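Side-chain contacts in acetyl-CoA C-acetyltransferase (Syntrophomonas wolfei subsp. wolfei, PDB 7N7Z), which probably catalyses the reversible condensation of two acetyl-CoA molecules to acetoacetyl-CoA: residues K265-C268 and E269-L273; C103-M107 and L108-D112. All coordinates share one frame; numbering follows the deposited sequence.

Contact 1. Residues K265-C268 and E269-L273; sequences KKKC and EELGL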
loop_
_atom_site.group_PDB
_atom_site.type_symbol
_atom_site.label_atom_id
_atom_site.label_comp_id
_atom_site.label_asym_id
_atom_site.label_seq_id
_atom_site.Cartn_x
_atom_site.Cartn_y
_atom_site.Cartn_z
ATOM N N LYS B 265 -37.156 9.777 -32.035
ATOM C CA LYS B 265 -37.730 10.944 -32.696
ATOM C C LYS B 265 -39.164 11.188 -32.241
ATOM O O LYS B 265 -39.572 12.335 -32.029
ATOM C CB LYS B 265 -37.679 10.755 -34.212
ATOM C CG LYS B 265 -37.573 12.044 -35.017
ATOM C CD LYS B 265 -37.625 11.749 -36.511
ATOM C CE LYS B 265 -37.682 13.020 -37.343
ATOM N NZ LYS B 265 -36.324 13.588 -37.586
ATOM N N LYS B 266 -39.941 10.116 -32.078
ATOM C CA LYS B 266 -41.351 10.265 -31.742
ATOM C C LYS B 266 -41.561 10.641 -30.281
ATOM O O LYS B 266 -42.549 11.310 -29.958
ATOM C CB LYS B 266 -42.098 8.972 -32.071
ATOM C CG LYS B 266 -42.166 8.676 -33.564
ATOM C CD LYS B 266 -42.629 7.249 -33.838
ATOM C CE LYS B 266 -43.739 7.204 -34.881
ATOM N NZ LYS B 266 -44.608 6.002 -34.724
ATOM N N LYS B 267 -40.661 10.227 -29.387
ATOM C CA LYS B 267 -40.777 10.645 -27.993
ATOM C C LYS B 267 -40.423 12.117 -27.834
ATOM O O LYS B 267 -41.040 12.828 -27.031
ATOM C CB LYS B 267 -39.882 9.781 -27.104
ATOM C CG LYS B 267 -40.030 10.061 -25.610
ATOM C CD LYS B 267 -41.382 9.598 -25.069
ATOM C CE LYS B 267 -41.593 10.052 -23.631
ATOM N NZ LYS B 267 -42.854 9.510 -23.047
ATOM N N CYS B 268 -39.428 12.592 -28.586
ATOM C CA CYS B 268 -39.085 14.010 -28.541
ATOM C C CYS B 268 -40.248 14.866 -29.027
ATOM O O CYS B 268 -40.508 15.945 -28.480
ATOM C CB CYS B 268 -37.836 14.271 -29.381
ATOM S SG CYS B 268 -37.306 15.994 -29.386
ATOM N N GLU B 269 -40.964 14.398 -30.051
ATOM C CA GLU B 269 -42.113 15.143 -30.554
ATOM C C GLU B 269 -43.253 15.145 -29.544
ATOM O O GLU B 269 -43.932 16.164 -29.367
ATOM C CB GLU B 269 -42.579 14.547 -31.883
ATOM C CG GLU B 269 -41.539 14.611 -32.993
ATOM C CD GLU B 269 -41.764 13.566 -34.072
ATOM O OE1 GLU B 269 -42.660 12.713 -33.903
ATOM O OE2 GLU B 269 -41.040 13.596 -35.091
ATOM N N GLU B 270 -43.477 14.013 -28.872
ATOM C CA GLU B 270 -44.570 13.927 -27.909
ATOM C C GLU B 270 -44.381 14.918 -26.767
ATOM O O GLU B 270 -45.357 15.476 -26.252
ATOM C CB GLU B 270 -44.674 12.502 -27.368
ATOM C CG GLU B 270 -46.055 12.131 -26.854
ATOM C CD GLU B 270 -45.998 11.202 -25.656
ATOM O OE1 GLU B 270 -45.561 10.042 -25.822
ATOM O OE2 GLU B 270 -46.390 11.629 -24.549
ATOM N N LEU B 271 -43.134 15.148 -26.356
ATOM C CA LEU B 271 -42.830 16.064 -25.265
ATOM C C LEU B 271 -42.663 17.505 -25.730
ATOM O O LEU B 271 -42.439 18.387 -24.894
ATOM C CB LEU B 271 -41.557 15.614 -24.540
ATOM C CG LEU B 271 -41.629 14.285 -23.785
ATOM C CD1 LEU B 271 -40.292 13.973 -23.127
ATOM C CD2 LEU B 271 -42.744 14.297 -22.750
ATOM N N GLY B 272 -42.764 17.765 -27.029
ATOM C CA GLY B 272 -42.611 19.118 -27.533
ATOM C C GLY B 272 -41.216 19.677 -27.356
ATOM O O GLY B 272 -41.065 20.875 -27.081
ATOM N N LEU B 273 -40.194 18.843 -27.508
ATOM C CA LEU B 273 -38.810 19.262 -27.338
ATOM C C LEU B 273 -38.132 19.438 -28.693
ATOM O O LEU B 273 -38.640 19.021 -29.737
ATOM C CB LEU B 273 -38.044 18.248 -26.484
ATOM C CG LEU B 273 -38.637 17.959 -25.104
ATOM C CD1 LEU B 273 -37.831 16.880 -24.399
ATOM C CD2 LEU B 273 -38.695 19.224 -24.255
#

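Contact 2. Residues C103-M107 and L108-D112; sequences CQNIM and LGKTD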
loop_
_atom_site.group_PDB
_atom_site.type_symbol
_atom_site.label_atom_id
_atom_site.label_comp_id
_atom_site.label_asym_id
_atom_site.label_seq_id
_atom_site.Cartn_x
_atom_site.Cartn_y
_atom_site.Cartn_z
ATOM N N CYS B 103 -28.383 4.241 -27.880
ATOM C CA CYS B 103 -29.145 4.503 -29.096
ATOM C C CYS B 103 -29.786 3.228 -29.631
ATOM O O CYS B 103 -30.947 3.241 -30.056
ATOM C CB CYS B 103 -28.237 5.137 -30.149
ATOM S SG CYS B 103 -27.799 6.864 -29.794
ATOM N N GLN B 104 -29.048 2.115 -29.614
ATOM C CA GLN B 104 -29.615 0.859 -30.096
ATOM C C GLN B 104 -30.738 0.374 -29.189
ATOM O O GLN B 104 -31.683 -0.264 -29.665
ATOM C CB GLN B 104 -28.519 -0.198 -30.219
ATOM C CG GLN B 104 -27.532 0.094 -31.344
ATOM C CD GLN B 104 -26.481 -0.988 -31.535
ATOM O OE1 GLN B 104 -25.840 -1.057 -32.583
ATOM N NE2 GLN B 104 -26.292 -1.831 -30.522
ATOM N N ASN B 105 -30.658 0.666 -27.888
ATOM C CA ASN B 105 -31.794 0.402 -27.011
ATOM C C ASN B 105 -33.007 1.219 -27.438
ATOM O O ASN B 105 -34.142 0.730 -27.401
ATOM C CB ASN B 105 -31.422 0.714 -25.561
ATOM C CG ASN B 105 -31.077 -0.530 -24.766
ATOM O OD1 ASN B 105 -31.904 -1.425 -24.597
ATOM N ND2 ASN B 105 -29.848 -0.589 -24.271
ATOM N N ILE B 106 -32.785 2.468 -27.850
ATOM C CA ILE B 106 -33.888 3.297 -28.326
ATOM C C ILE B 106 -34.359 2.818 -29.694
ATOM O O ILE B 106 -35.559 2.829 -29.991
ATOM C CB ILE B 106 -33.465 4.777 -28.350
ATOM C CG1 ILE B 106 -33.144 5.254 -26.930
ATOM C CG2 ILE B 106 -34.559 5.639 -28.977
ATOM C CD1 ILE B 106 -32.749 6.715 -26.836
ATOM N N MET B 107 -33.425 2.391 -30.547
ATOM C CA MET B 107 -33.805 1.879 -31.858
ATOM C C MET B 107 -34.789 0.722 -31.736
ATOM O O MET B 107 -35.733 0.612 -32.529
ATOM C CB MET B 107 -32.562 1.425 -32.623
ATOM C CG MET B 107 -31.767 2.543 -33.269
ATOM S SD MET B 107 -30.284 1.912 -34.081
ATOM C CE MET B 107 -29.178 3.308 -33.912
ATOM N N LEU B 108 -34.586 -0.148 -30.749
ATOM C CA LEU B 108 -35.356 -1.376 -30.610
ATOM C C LEU B 108 -36.570 -1.221 -29.700
ATOM O O LEU B 108 -37.227 -2.221 -29.391
ATOM C CB LEU B 108 -34.453 -2.494 -30.080
ATOM C CG LEU B 108 -33.296 -2.890 -31.001
ATOM C CD1 LEU B 108 -32.391 -3.911 -30.331
ATOM C CD2 LEU B 108 -33.827 -3.426 -32.321
ATOM N N GLY B 109 -36.887 -0.002 -29.271
ATOM C CA GLY B 109 -38.029 0.227 -28.415
ATOM C C GLY B 109 -37.830 -0.147 -26.963
ATOM O O GLY B 109 -38.786 -0.052 -26.181
ATOM N N LYS B 110 -36.625 -0.569 -26.572
ATOM C CA LYS B 110 -36.388 -0.944 -25.182
ATOM C C LYS B 110 -36.442 0.266 -24.259
ATOM O O LYS B 110 -36.798 0.133 -23.083
ATOM C CB LYS B 110 -35.037 -1.649 -25.052
ATOM C CG LYS B 110 -34.903 -2.895 -25.918
ATOM C CD LYS B 110 -35.540 -4.115 -25.261
ATOM C CE LYS B 110 -34.891 -5.411 -25.731
ATOM N NZ LYS B 110 -33.431 -5.466 -25.423
ATOM N N THR B 111 -36.088 1.443 -24.766
ATOM C CA THR B 111 -36.185 2.679 -24.007
ATOM C C THR B 111 -36.612 3.798 -24.945
ATOM O O THR B 111 -36.395 3.737 -26.158
ATOM C CB THR B 111 -34.858 3.049 -23.330
ATOM O OG1 THR B 111 -33.847 3.236 -24.329
ATOM C CG2 THR B 111 -34.419 1.958 -22.361
ATOM N N ASP B 112 -37.229 4.826 -24.366
ATOM C CA ASP B 112 -37.594 6.028 -25.104
ATOM C C ASP B 112 -36.638 7.184 -24.857
ATOM O O ASP B 112 -36.388 7.975 -25.773
ATOM C CB ASP B 112 -39.015 6.464 -24.731
ATOM C CG ASP B 112 -40.037 5.367 -24.956
ATOM O OD1 ASP B 112 -39.822 4.538 -25.864
ATOM O OD2 ASP B 112 -41.052 5.331 -24.227
#

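Contact 1. Residues K265-C268 and E269-L273
From Lys265 to Leu273 the main chain makes a short helix, with the N-H groups of Glu269, Glu270 and Leu271 returning to the carbonyls of Lys265, Lys266 and Lys267, before it turns off at Gly272. The ending is a Schellman motif, set between strand 254-264 and strand 277-285 of the thiolase fold. Its outer bond runs from Leu273 N to Cys268 O, 3.1 Å long and almost straight at 170°, while Gly272 N closes the smaller ring on Glu269 O. The positive phi of Gly272, 66°, reverses the chain and carries Leu273 back beside the last turn. There the pairing expected of such a cap is made between the residues at the two ends of the outer bond: Cys268 SG lies 3.7 Å from Leu273 CB. With SG opposite the backbone N (chi1 -179°), the sulfur faces inward, and Val9 and Val11 of strand 8-20 cover the same side. The charged residues take the outer faces. Glu269 lays its chain over the Lys265 carbonyl, CG to O 3.2 Å, and its carboxylate lies along the backbone of Lys266 (OE1 to CA 3.5 Å) and the stem of Lys265 (OE2 to CG 3.8 Å). This is contact with the carbon part of the lysine, because Lys265 NZ stays 5.3 Å from Glu269 OE2 and has a weak, long ion pair with Asp402 instead. Lys267 bends at its second torsion and slants across both Glu270 and Leu271. Its methylene CE lies 4.2 Å from Leu271 CD1, and its ammonium NZ makes a long salt bridge, 3.9 Å, with Glu270 OE1.

Contact 2. Residues C103-M107 and L108-D112
Gln104 meets the following turn through its carbonyl, which takes the N-H of Leu108 at 3.1 Å (Gln104 O to Leu108 N) while Leu108 CG rests 3.4 Å from the same oxygen. The amide of Gln104 leads away to the second subunit, where its OE1 bonds Lys110 NZ; by the reciprocal bond, Lys110 NZ here reaches Gln104 OE1 of that subunit as well as its Glu100. Asn105 follows, its carbonyl O drawing two weak bonds, from Lys110 N at 2.9 Å and from Thr111 N. Its side-chain OD1 presses on the root of the lysine, 3.2 Å from Lys110 CB, as the two side chains slant past each other; ND2 is held by Ile101 O, one turn back. These bonds close the helix of a beta-alpha-beta crossover, in which helix 94-107 joins parallel strands 84-89 and 113-121, and Gly109, at a phi of 77°, turns the chain toward the second strand. Ile106 O receives Gly109 N from well above the carbonyl plane, 3.2 Å away. The CA-H of Ile106 points at Thr111 O (CA to O 3.3 Å), and CG1 sits 3.4 Å from Thr111 OG1, the two side chains crossing nearly at right angles. That hydroxyl stands between the backbone N and the carbonyl carbon (chi1 61°), a setting from which it also bonds Ser114 OG. The Ile106 side chain packs as well on Phe262 of strand 254-264 and Val8 of strand 8-20. Shortening Ile106 to an alanine would remove CG1, CG2 and CD1, and would probably open a gap against Thr111, Phe262 and Val8. Met107 takes little part in the turn; its side chain packs on Val8 and Leu279.

Both contacts use a glycine of positive phi to turn the chain away from a helix, at the first non-helical residue in contact 1 and one residue later in contact 2, yet they differ in burial. Contact 1 is a surface site on which no other chain of the assembly lies, and charged groups dominate its outer faces. Contact 2 is partly buried: its helix packs on the central sheet, and Gln104 and Lys110 find mates across the subunit interface. Strand 8-20 is touched by both, through Cys268 and Ile106. Their centres are about 14 Å apart, and Lys267 CG packs 3.8 Å from Asp112 CB, bringing the short helix of contact 1 against the end of the loop of contact 2.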